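Local coordinates for putative secreted lipase (PDB 5H6B), which probably catalyses the hydrolysis of ester bonds in triacylglycerols, as a thermostable lipase from a marine Streptomyces strain, at residues N18-K23 with D88-K93; P29-L34 with D96-P101; K102-G107 with N248-A253; A130-A135 with H244-A249. All coordinates share one frame; numbering follows the deposited sequence.

Contact 1. Residues N18-K23 with D88-K93; sequences NDYSCK and DVFVDK
Tyr20 meets Phe90 and Lys93 through van der Waals contact alone. The phenol oxygen does the closest touching: Tyr20 OH lies 3.3 Å from Phe90 CE1 and 3.5 Å from Phe90 CZ. The two side chains cross at about a right angle, and the hydroxyl comes obliquely to the outer end of the Phe90 ring. The first bond of the Phe90 side chain does not point at the loop; with CG anti to the backbone N (chi1 -171°) the end of the ring comes nearer to Tyr20. Lys93 adds a looser contact through its aliphatic part, with CG 4.5 Å from Tyr20 CE2. No hydrogen bond joins the two segments.

Polar bonds set the shape of the loop. Asp19 OD1 accepts twice from Ser21. The bond from Ser21 N to Asp19 OD1, 2.9 Å, makes an Asx turn, and Ser21 OG at 2.7 Å from Asp19 OD1 completes the grip. The first donor comes on the anti side of the carboxylate and the second on the syn side. A type I beta turn runs from Asp19 to Cys22, which is disulfide-bonded to Cys59.

Phe61 meets the Tyr20 ring and also touches Phe90. Asp88 and Asp92, on the same helix, belong to a zinc site. The contact is surface packing of the N-terminal loop against helix 80-98, a sheet-flanking helix of the alpha/beta-hydrolase fold.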
loop_
_atom_site.group_PDB
_atom_site.type_symbol
_atom_site.label_atom_id
_atom_site.label_comp_id
_atom_site.label_asym_id
_atom_site.label_seq_id
_atom_site.Cartn_x
_atom_site.Cartn_y
_atom_site.Cartn_z
ATOM N N ASN A 18 15.705 -2.161 2.777
ATOM C CA ASN A 18 16.425 -0.905 2.659
ATOM C C ASN A 18 17.952 -1.062 2.575
ATOM O O ASN A 18 18.707 -0.162 2.955
ATOM C CB ASN A 18 15.992 0.067 3.769
ATOM C CG ASN A 18 14.562 0.516 3.602
ATOM O OD1 ASN A 18 14.004 0.443 2.506
ATOM N ND2 ASN A 18 13.966 0.995 4.671
ATOM N N ASP A 19 18.378 -2.189 2.017
ATOM C CA ASP A 19 19.765 -2.429 1.682
ATOM C C ASP A 19 19.911 -2.049 0.202
ATOM O O ASP A 19 19.529 -2.817 -0.691
ATOM C CB ASP A 19 20.117 -3.896 1.942
ATOM C CG ASP A 19 21.543 -4.256 1.535
ATOM O OD1 ASP A 19 22.222 -3.462 0.833
ATOM O OD2 ASP A 19 21.976 -5.364 1.911
ATOM N N TYR A 20 20.485 -0.871 -0.044
ATOM C CA TYR A 20 20.705 -0.355 -1.406
ATOM C C TYR A 20 21.841 -1.013 -2.212
ATOM O O TYR A 20 22.072 -0.630 -3.347
ATOM C CB TYR A 20 20.863 1.173 -1.369
ATOM C CG TYR A 20 19.547 1.843 -1.023
ATOM C CD1 TYR A 20 19.154 2.043 0.314
ATOM C CD2 TYR A 20 18.664 2.236 -2.035
ATOM C CE1 TYR A 20 17.936 2.637 0.622
ATOM C CE2 TYR A 20 17.441 2.827 -1.738
ATOM C CZ TYR A 20 17.081 3.028 -0.415
ATOM O OH TYR A 20 15.865 3.607 -0.149
ATOM N N SER A 21 22.537 -1.993 -1.636
ATOM C CA SER A 21 23.433 -2.861 -2.397
ATOM C C SER A 21 22.706 -4.127 -2.899
ATOM O O SER A 21 23.309 -4.937 -3.604
ATOM C CB SER A 21 24.651 -3.238 -1.549
ATOM O OG SER A 21 24.328 -4.263 -0.620
ATOM N N CYS A 22 21.423 -4.283 -2.555
ATOM C CA CYS A 22 20.633 -5.440 -2.984
ATOM C C CYS A 22 20.437 -5.435 -4.503
ATOM O O CYS A 22 20.233 -4.372 -5.117
ATOM C CB CYS A 22 19.262 -5.496 -2.275
ATOM S SG CYS A 22 18.511 -7.143 -2.199
ATOM N N LYS A 23 20.545 -6.632 -5.084
ATOM C CA LYS A 23 20.405 -6.861 -6.524
ATOM C C LYS A 23 19.374 -7.977 -6.712
ATOM O O LYS A 23 19.629 -9.124 -6.317
ATOM C CB LYS A 23 21.755 -7.242 -7.169
ATOM C CG LYS A 23 22.416 -6.114 -7.961
ATOM C CD LYS A 23 23.087 -5.073 -7.072
ATOM C CE LYS A 23 23.231 -3.745 -7.800
ATOM N NZ LYS A 23 23.900 -2.717 -6.952
ATOM N N ASP A 88 7.490 8.992 -6.309
ATOM C CA ASP A 88 8.165 9.136 -7.611
ATOM C C ASP A 88 9.689 9.139 -7.472
ATOM O O ASP A 88 10.365 8.263 -8.042
ATOM C CB ASP A 88 7.668 10.411 -8.322
ATOM C CG ASP A 88 8.092 10.502 -9.791
ATOM O OD1 ASP A 88 8.870 9.648 -10.296
ATOM O OD2 ASP A 88 7.622 11.465 -10.433
ATOM N N VAL A 89 10.211 10.097 -6.700
ATOM C CA VAL A 89 11.663 10.193 -6.403
ATOM C C VAL A 89 12.197 8.886 -5.795
ATOM O O VAL A 89 13.267 8.388 -6.184
ATOM C CB VAL A 89 11.966 11.375 -5.440
ATOM C CG1 VAL A 89 13.386 11.305 -4.880
ATOM C CG2 VAL A 89 11.730 12.710 -6.138
ATOM N N PHE A 90 11.444 8.322 -4.853
ATOM C CA PHE A 90 11.880 7.099 -4.164
ATOM C C PHE A 90 11.988 5.886 -5.107
ATOM O O PHE A 90 12.964 5.133 -5.029
ATOM C CB PHE A 90 10.967 6.797 -2.972
ATOM C CG PHE A 90 11.465 5.685 -2.089
ATOM C CD1 PHE A 90 12.356 5.943 -1.067
ATOM C CD2 PHE A 90 11.035 4.371 -2.286
ATOM C CE1 PHE A 90 12.811 4.923 -0.247
ATOM C CE2 PHE A 90 11.478 3.350 -1.466
ATOM C CZ PHE A 90 12.372 3.628 -0.443
ATOM N N VAL A 91 11.005 5.694 -5.987
ATOM C CA VAL A 91 11.065 4.588 -6.957
ATOM C C VAL A 91 12.257 4.760 -7.917
ATOM O O VAL A 91 12.967 3.795 -8.186
ATOM C CB VAL A 91 9.744 4.403 -7.754
ATOM C CG1 VAL A 91 9.915 3.363 -8.864
ATOM C CG2 VAL A 91 8.608 3.973 -6.836
ATOM N N ASP A 92 12.468 5.979 -8.419
ATOM C CA ASP A 92 13.626 6.282 -9.286
ATOM C C ASP A 92 14.935 5.910 -8.586
ATOM O O ASP A 92 15.782 5.239 -9.167
ATOM C CB ASP A 92 13.639 7.764 -9.714
ATOM C CG ASP A 92 12.506 8.120 -10.698
ATOM O OD1 ASP A 92 12.037 7.238 -11.447
ATOM O OD2 ASP A 92 12.080 9.298 -10.736
ATOM N N LYS A 93 15.056 6.302 -7.324
ATOM C CA LYS A 93 16.232 6.000 -6.490
ATOM C C LYS A 93 16.464 4.503 -6.261
ATOM O O LYS A 93 17.614 4.037 -6.236
ATOM C CB LYS A 93 16.075 6.731 -5.154
ATOM C CG LYS A 93 17.193 6.574 -4.131
ATOM C CD LYS A 93 16.872 7.340 -2.849
ATOM C CE LYS A 93 16.549 8.807 -3.130
ATOM N NZ LYS A 93 16.764 9.686 -1.953
#

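Contact 2. Residues P29-L34 with D96-P101; sequences PRPVVL and DATGAP
Pro31 and the backbone of Pro29 meet Thr98 and Ala100 where the run into strand 32-35 passes the exit of helix 80-98. Residues 29-34 become extended at Arg30 and enter the sheet at Val32. Helix 80-98 stops at Thr98. Gly99 then breaks the helical path with a positive phi of 93°, a conformation that glycine tolerates. Ala100 continues extended toward Pro101. No hydrogen bond links the two segments, so the contact rests on packing.

Ala100 CB is the shared point. It touches the ring of Pro31, with CD 3.8 Å away, and the backbone of Pro29, whose O is also 3.8 Å from Ala100 CB. One ring atom further on, Pro31 CG lies 4.0 Å from Thr98 OG1. The first torsion of Thr98 (chi1 53°) sets OG1 between its own backbone N and carbonyl carbon. From there the hydroxyl hydrogen-bonds to Val94 O, one turn back in the helix. It also accepts a weak bond from Ala100 N, 3.3 Å from Thr98 OG1, across the turn at Gly99.

Phe61 of strand 59-63 touches both Pro31 and Thr98. Together these residues pack the start of strand 32-35 against the C-terminal end of helix 80-98. This helix is the crossover between parallel strands 59-63 and 103-108, and strand 32-35 lies between them in the sheet, as in the alpha/beta-hydrolase fold.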
loop_
_atom_site.group_PDB
_atom_site.type_symbol
_atom_site.label_atom_id
_atom_site.label_comp_id
_atom_site.label_asym_id
_atom_site.label_seq_id
_atom_site.Cartn_x
_atom_site.Cartn_y
_atom_site.Cartn_z
ATOM N N PRO A 29 13.083 -10.744 -9.911
ATOM C CA PRO A 29 13.857 -9.708 -10.591
ATOM C C PRO A 29 13.402 -8.274 -10.350
ATOM O O PRO A 29 14.071 -7.343 -10.806
ATOM C CB PRO A 29 13.696 -10.081 -12.067
ATOM C CG PRO A 29 12.363 -10.735 -12.137
ATOM C CD PRO A 29 12.223 -11.490 -10.855
ATOM N N ARG A 30 12.280 -8.079 -9.667
ATOM C CA ARG A 30 11.835 -6.734 -9.348
ATOM C C ARG A 30 11.919 -6.502 -7.847
ATOM O O ARG A 30 11.474 -7.342 -7.063
ATOM C CB ARG A 30 10.425 -6.486 -9.882
ATOM C CG ARG A 30 10.379 -6.411 -11.408
ATOM C CD ARG A 30 8.971 -6.153 -11.920
ATOM N NE ARG A 30 8.146 -7.323 -11.657
ATOM C CZ ARG A 30 8.034 -8.382 -12.458
ATOM N NH1 ARG A 30 8.672 -8.438 -13.632
ATOM N NH2 ARG A 30 7.262 -9.401 -12.091
ATOM N N PRO A 31 12.497 -5.357 -7.447
ATOM C CA PRO A 31 12.475 -4.991 -6.043
ATOM C C PRO A 31 11.065 -4.538 -5.632
ATOM O O PRO A 31 10.297 -4.030 -6.469
ATOM C CB PRO A 31 13.442 -3.820 -5.990
ATOM C CG PRO A 31 13.219 -3.125 -7.295
ATOM C CD PRO A 31 12.913 -4.217 -8.291
ATOM N N VAL A 32 10.748 -4.721 -4.355
ATOM C CA VAL A 32 9.445 -4.377 -3.810
ATOM C C VAL A 32 9.561 -3.074 -3.034
ATOM O O VAL A 32 10.470 -2.926 -2.213
ATOM C CB VAL A 32 8.913 -5.493 -2.892
ATOM C CG1 VAL A 32 7.537 -5.123 -2.341
ATOM C CG2 VAL A 32 8.845 -6.807 -3.663
ATOM N N VAL A 33 8.659 -2.133 -3.327
ATOM C CA VAL A 33 8.499 -0.901 -2.560
ATOM C C VAL A 33 7.207 -0.967 -1.719
ATOM O O VAL A 33 6.114 -1.158 -2.259
ATOM C CB VAL A 33 8.529 0.350 -3.468
ATOM C CG1 VAL A 33 8.229 1.622 -2.681
ATOM C CG2 VAL A 33 9.889 0.481 -4.152
ATOM N N LEU A 34 7.363 -0.799 -0.403
ATOM C CA LEU A 34 6.280 -0.805 0.553
ATOM C C LEU A 34 5.875 0.630 0.906
ATOM O O LEU A 34 6.735 1.476 1.156
ATOM C CB LEU A 34 6.704 -1.543 1.811
ATOM C CG LEU A 34 7.202 -2.984 1.658
ATOM C CD1 LEU A 34 7.464 -3.582 3.035
ATOM C CD2 LEU A 34 6.230 -3.852 0.881
ATOM N N ASP A 96 17.451 3.234 -9.943
ATOM C CA ASP A 96 18.840 3.701 -10.172
ATOM C C ASP A 96 19.871 2.834 -9.444
ATOM O O ASP A 96 20.925 2.578 -9.989
ATOM C CB ASP A 96 19.038 5.181 -9.767
ATOM C CG ASP A 96 18.323 6.171 -10.706
ATOM O OD1 ASP A 96 17.769 5.759 -11.751
ATOM O OD2 ASP A 96 18.305 7.385 -10.392
ATOM N N ALA A 97 19.552 2.364 -8.238
ATOM C CA ALA A 97 20.473 1.566 -7.420
ATOM C C ALA A 97 20.472 0.067 -7.738
ATOM O O ALA A 97 21.533 -0.563 -7.817
ATOM C CB ALA A 97 20.163 1.780 -5.945
ATOM N N THR A 98 19.286 -0.513 -7.890
ATOM C CA THR A 98 19.163 -1.954 -8.154
ATOM C C THR A 98 19.552 -2.301 -9.577
ATOM O O THR A 98 20.038 -3.400 -9.831
ATOM C CB THR A 98 17.722 -2.486 -7.909
ATOM O OG1 THR A 98 16.759 -1.708 -8.653
ATOM C CG2 THR A 98 17.398 -2.459 -6.420
ATOM N N GLY A 99 19.296 -1.371 -10.497
ATOM C CA GLY A 99 19.417 -1.625 -11.925
ATOM C C GLY A 99 18.132 -2.080 -12.605
ATOM O O GLY A 99 18.035 -1.999 -13.826
ATOM N N ALA A 100 17.136 -2.539 -11.843
ATOM C CA ALA A 100 15.941 -3.146 -12.436
ATOM C C ALA A 100 15.139 -2.147 -13.277
ATOM O O ALA A 100 15.200 -0.941 -13.035
ATOM C CB ALA A 100 15.060 -3.756 -11.359
ATOM N N PRO A 101 14.410 -2.646 -14.291
ATOM C CA PRO A 101 13.583 -1.760 -15.118
ATOM C C PRO A 101 12.287 -1.295 -14.429
ATOM O O PRO A 101 11.768 -0.221 -14.740
ATOM C CB PRO A 101 13.263 -2.628 -16.349
ATOM C CG PRO A 101 13.355 -4.031 -15.873
ATOM C CD PRO A 101 14.369 -4.049 -14.763
#

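Contact 3. Residues K102-G107 with N248-A253; sequences KADLVG and NALDPA
Leu250 reaches Asp104 and Val106 with one methyl group. Its CG is anti to the carbonyl carbon (chi1 -67°), which brings the branched end to the strand although its first bond does not point there. CD2 makes the contact. It lies 3.6 Å from Asp104 CB and 4.1 Å from Val106 CG2, so it sits against two residues that point to the same face of strand 103-108.

Asp104 and Leu250 slide past each other in opposite directions. Asp104 CB is the atom nearest the methyl, with Asp104 OD2 further off, 4.1 Å from Leu250 CD2. The buried carboxylate finds its partners in neighbouring chain segments: OD1 takes a hydrogen bond from Asn129 ND2, and OD2 forms a salt bridge with Arg30 NE. These two bonds would limit its rotation. Val106 offers its CG2 branch, and its side chain meets Leu250 obliquely.

Val32 and Tyr58 also touch Leu250. The arrangement is helix-on-sheet packing of an alpha/beta-hydrolase fold. The last helix, 240-250, covers the strand whose Gly107 begins a GxSxG sequence, consistent with a nucleophile elbow.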
loop_
_atom_site.group_PDB
_atom_site.type_symbol
_atom_site.label_atom_id
_atom_site.label_comp_id
_atom_site.label_asym_id
_atom_site.label_seq_id
_atom_site.Cartn_x
_atom_site.Cartn_y
_atom_site.Cartn_z
ATOM N N LYS A 102 11.744 -2.126 -13.544
ATOM C CA LYS A 102 10.490 -1.826 -12.866
ATOM C C LYS A 102 10.495 -2.336 -11.424
ATOM O O LYS A 102 11.177 -3.309 -11.083
ATOM C CB LYS A 102 9.312 -2.443 -13.631
ATOM C CG LYS A 102 9.059 -1.842 -15.009
ATOM C CD LYS A 102 7.955 -2.584 -15.740
ATOM C CE LYS A 102 7.342 -1.738 -16.840
ATOM N NZ LYS A 102 6.446 -2.560 -17.682
ATOM N N ALA A 103 9.714 -1.659 -10.596
ATOM C CA ALA A 103 9.469 -2.066 -9.221
ATOM C C ALA A 103 8.055 -2.624 -9.092
ATOM O O ALA A 103 7.176 -2.274 -9.883
ATOM C CB ALA A 103 9.636 -0.863 -8.314
ATOM N N ASP A 104 7.845 -3.510 -8.118
ATOM C CA ASP A 104 6.490 -3.854 -7.667
ATOM C C ASP A 104 6.175 -3.055 -6.391
ATOM O O ASP A 104 7.048 -2.878 -5.546
ATOM C CB ASP A 104 6.351 -5.358 -7.442
ATOM C CG ASP A 104 6.318 -6.149 -8.756
ATOM O OD1 ASP A 104 5.741 -5.665 -9.755
ATOM O OD2 ASP A 104 6.864 -7.267 -8.805
ATOM N N LEU A 105 4.943 -2.556 -6.281
ATOM C CA LEU A 105 4.506 -1.721 -5.158
ATOM C C LEU A 105 3.487 -2.458 -4.307
ATOM O O LEU A 105 2.544 -3.036 -4.841
ATOM C CB LEU A 105 3.902 -0.404 -5.665
ATOM C CG LEU A 105 4.885 0.757 -5.814
ATOM C CD1 LEU A 105 6.080 0.369 -6.659
ATOM C CD2 LEU A 105 4.193 1.970 -6.408
ATOM N N VAL A 106 3.700 -2.453 -2.987
ATOM C CA VAL A 106 2.714 -2.935 -2.033
ATOM C C VAL A 106 2.398 -1.803 -1.064
ATOM O O VAL A 106 3.301 -1.234 -0.461
ATOM C CB VAL A 106 3.185 -4.170 -1.241
ATOM C CG1 VAL A 106 2.059 -4.651 -0.325
ATOM C CG2 VAL A 106 3.615 -5.292 -2.182
ATOM N N GLY A 107 1.111 -1.504 -0.903
ATOM C CA GLY A 107 0.681 -0.418 -0.047
ATOM C C GLY A 107 -0.513 -0.734 0.836
ATOM O O GLY A 107 -1.433 -1.441 0.432
ATOM N N ASN A 248 1.692 -14.176 -3.381
ATOM C CA ASN A 248 1.119 -14.727 -4.624
ATOM C C ASN A 248 1.118 -13.717 -5.742
ATOM O O ASN A 248 1.560 -14.039 -6.854
ATOM C CB ASN A 248 -0.311 -15.230 -4.429
ATOM C CG ASN A 248 -0.362 -16.525 -3.666
ATOM O OD1 ASN A 248 0.634 -17.226 -3.572
ATOM N ND2 ASN A 248 -1.521 -16.860 -3.123
ATOM N N ALA A 249 0.625 -12.507 -5.450
ATOM C CA ALA A 249 0.569 -11.434 -6.449
ATOM C C ALA A 249 1.965 -10.993 -6.919
ATOM O O ALA A 249 2.141 -10.626 -8.080
ATOM C CB ALA A 249 -0.202 -10.244 -5.915
ATOM N N LEU A 250 2.957 -11.028 -6.037
ATOM C CA LEU A 250 4.318 -10.632 -6.431
ATOM C C LEU A 250 5.051 -11.674 -7.298
ATOM O O LEU A 250 6.053 -11.348 -7.931
ATOM C CB LEU A 250 5.160 -10.302 -5.197
ATOM C CG LEU A 250 4.753 -9.065 -4.390
ATOM C CD1 LEU A 250 5.579 -8.985 -3.112
ATOM C CD2 LEU A 250 4.894 -7.786 -5.196
ATOM N N ASP A 251 4.574 -12.918 -7.299
ATOM C CA ASP A 251 5.150 -13.993 -8.123
ATOM C C ASP A 251 4.039 -14.989 -8.547
ATOM O O ASP A 251 3.966 -16.112 -8.030
ATOM C CB ASP A 251 6.263 -14.674 -7.330
ATOM C CG ASP A 251 6.918 -15.811 -8.082
ATOM O OD1 ASP A 251 6.796 -15.894 -9.321
ATOM O OD2 ASP A 251 7.561 -16.627 -7.407
ATOM N N PRO A 252 3.156 -14.563 -9.473
ATOM C CA PRO A 252 1.990 -15.381 -9.856
ATOM C C PRO A 252 2.329 -16.783 -10.404
ATOM O O PRO A 252 1.521 -17.710 -10.231
ATOM C CB PRO A 252 1.281 -14.525 -10.914
ATOM C CG PRO A 252 1.789 -13.134 -10.709
ATOM C CD PRO A 252 3.183 -13.273 -10.193
ATOM N N ALA A 253 3.515 -16.932 -11.005
ATOM C CA ALA A 253 4.021 -18.231 -11.464
ATOM C C ALA A 253 4.105 -19.292 -10.353
ATOM O O ALA A 253 3.766 -20.443 -10.592
ATOM C CB ALA A 253 5.378 -18.057 -12.139
#

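Contact 4. Residues A130-A135 with H244-A249; sequences ALVGIA and HEVANA
Val132 meets Val246 and Ala249 with its two methyl groups. Its CB points at helix 240-250, and the branches part from there. CG1, anti to the backbone N (chi1 -173°), lies 4.1 Å from Val246 CG2. CG2 lies 4.0 Å from Ala249 CB. The valine thus spans two helix residues three positions apart, and its side chain passes Val246 obliquely.

Val246 CG2 has a second neighbour, Ile134 CD1, at 3.8 Å. Ile134 starts beside the helix, but its extended chain (chi2 178°) brings the tip in across Val246 at about a right angle. All three contacts are apolar.

Strand 130-134 and helix 244-249 run almost antiparallel, at 167°, with their axes 9.6 Å apart at closest. Away from the strand, Asn248 ND2 gives a hydrogen bond of 3.2 Å to Glu245 OE1, which it meets from above the carboxylate plane. Glu245 OE2 forms a salt bridge with Arg217.

Val106 and Ile195, from the strands that flank 128-134, also touch Val246. This is the alpha-on-beta layer of the alpha/beta-hydrolase fold, with the C-terminal helix lying antiparallel along a central strand of the parallel sheet.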
loop_
_atom_site.group_PDB
_atom_site.type_symbol
_atom_site.label_atom_id
_atom_site.label_comp_id
_atom_site.label_asym_id
_atom_site.label_seq_id
_atom_site.Cartn_x
_atom_site.Cartn_y
_atom_site.Cartn_z
ATOM N N ALA A 130 3.434 -4.030 -10.922
ATOM C CA ALA A 130 2.295 -4.416 -10.096
ATOM C C ALA A 130 2.090 -3.478 -8.904
ATOM O O ALA A 130 3.049 -2.991 -8.290
ATOM C CB ALA A 130 2.431 -5.860 -9.625
ATOM N N LEU A 131 0.816 -3.196 -8.628
ATOM C CA LEU A 131 0.412 -2.461 -7.460
ATOM C C LEU A 131 -0.528 -3.336 -6.656
ATOM O O LEU A 131 -1.648 -3.633 -7.099
ATOM C CB LEU A 131 -0.296 -1.157 -7.841
ATOM C CG LEU A 131 -0.884 -0.357 -6.662
ATOM C CD1 LEU A 131 0.146 -0.053 -5.576
ATOM C CD2 LEU A 131 -1.521 0.915 -7.162
ATOM N N VAL A 132 -0.073 -3.709 -5.462
ATOM C CA VAL A 132 -0.852 -4.479 -4.516
ATOM C C VAL A 132 -1.292 -3.546 -3.409
ATOM O O VAL A 132 -0.460 -2.936 -2.738
ATOM C CB VAL A 132 -0.021 -5.632 -3.943
ATOM C CG1 VAL A 132 -0.880 -6.540 -3.076
ATOM C CG2 VAL A 132 0.637 -6.403 -5.083
ATOM N N GLY A 133 -2.609 -3.443 -3.239
ATOM C CA GLY A 133 -3.236 -2.597 -2.246
ATOM C C GLY A 133 -3.862 -3.476 -1.180
ATOM O O GLY A 133 -4.616 -4.387 -1.501
ATOM N N ILE A 134 -3.535 -3.197 0.086
ATOM C CA ILE A 134 -4.114 -3.873 1.223
ATOM C C ILE A 134 -4.967 -2.825 1.912
ATOM O O ILE A 134 -4.469 -1.776 2.302
ATOM C CB ILE A 134 -3.039 -4.394 2.203
ATOM C CG1 ILE A 134 -1.925 -5.127 1.458
ATOM C CG2 ILE A 134 -3.670 -5.325 3.228
ATOM C CD1 ILE A 134 -0.810 -5.618 2.361
ATOM N N ALA A 135 -6.257 -3.110 2.008
ATOM C CA ALA A 135 -7.258 -2.176 2.491
ATOM C C ALA A 135 -7.137 -0.764 1.912
ATOM O O ALA A 135 -7.265 0.208 2.641
ATOM C CB ALA A 135 -7.264 -2.160 4.009
ATOM N N HIS A 244 0.541 -13.688 2.637
ATOM C CA HIS A 244 0.676 -14.807 1.701
ATOM C C HIS A 244 0.074 -14.462 0.353
ATOM O O HIS A 244 0.676 -14.757 -0.703
ATOM C CB HIS A 244 0.007 -16.058 2.248
ATOM C CG HIS A 244 0.360 -17.303 1.503
ATOM N ND1 HIS A 244 -0.415 -17.802 0.474
ATOM C CD2 HIS A 244 1.407 -18.153 1.642
ATOM C CE1 HIS A 244 0.147 -18.906 0.011
ATOM N NE2 HIS A 244 1.249 -19.143 0.704
ATOM N N GLU A 245 -1.108 -13.831 0.394
ATOM C CA GLU A 245 -1.765 -13.359 -0.824
ATOM C C GLU A 245 -0.946 -12.269 -1.516
ATOM O O GLU A 245 -0.872 -12.241 -2.730
ATOM C CB GLU A 245 -3.197 -12.902 -0.537
ATOM C CG GLU A 245 -4.075 -12.768 -1.768
ATOM C CD GLU A 245 -4.338 -14.100 -2.484
ATOM O OE1 GLU A 245 -3.957 -15.179 -1.990
ATOM O OE2 GLU A 245 -4.940 -14.065 -3.563
ATOM N N VAL A 246 -0.275 -11.416 -0.744
ATOM C CA VAL A 246 0.682 -10.469 -1.321
ATOM C C VAL A 246 1.828 -11.197 -2.043
ATOM O O VAL A 246 2.232 -10.796 -3.137
ATOM C CB VAL A 246 1.252 -9.494 -0.263
ATOM C CG1 VAL A 246 2.328 -8.593 -0.864
ATOM C CG2 VAL A 246 0.143 -8.643 0.326
ATOM N N ALA A 247 2.366 -12.236 -1.418
ATOM C CA ALA A 247 3.432 -13.033 -2.029
ATOM C C ALA A 247 2.960 -13.762 -3.317
ATOM O O ALA A 247 3.724 -13.902 -4.238
ATOM C CB ALA A 247 3.997 -14.023 -1.024
ATOM N N ASN A 248 1.692 -14.176 -3.381
ATOM C CA ASN A 248 1.119 -14.727 -4.624
ATOM C C ASN A 248 1.118 -13.717 -5.742
ATOM O O ASN A 248 1.560 -14.039 -6.854
ATOM C CB ASN A 248 -0.311 -15.230 -4.429
ATOM C CG ASN A 248 -0.362 -16.525 -3.666
ATOM O OD1 ASN A 248 0.634 -17.226 -3.572
ATOM N ND2 ASN A 248 -1.521 -16.860 -3.123
ATOM N N ALA A 249 0.625 -12.507 -5.450
ATOM C CA ALA A 249 0.569 -11.434 -6.449
ATOM C C ALA A 249 1.965 -10.993 -6.919
ATOM O O ALA A 249 2.141 -10.626 -8.080
ATOM C CB ALA A 249 -0.202 -10.244 -5.915
#

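In the fold
Contacts 1 and 2 cross: segments 18-23 and 29-34 come first, then 88-93 lies on helix 80-98 and 96-101 runs off its C-terminal end. They close loops of similar length and bring the N-terminal loop and the start of strand 32-35 to helix 80-98. The chain then enters strand 103-108. Contact 3 opens there and contact 4 on the next strand, 128-134. Both end on the same part of helix 240-250, where their segments overlap at Asn248 and Ala249. Strands 32-35, 103-108 and 128-134 are neighbours in the sheet, so contacts 2, 3 and 4 join through it. Helices 80-98 and 240-250 pack on its opposite faces.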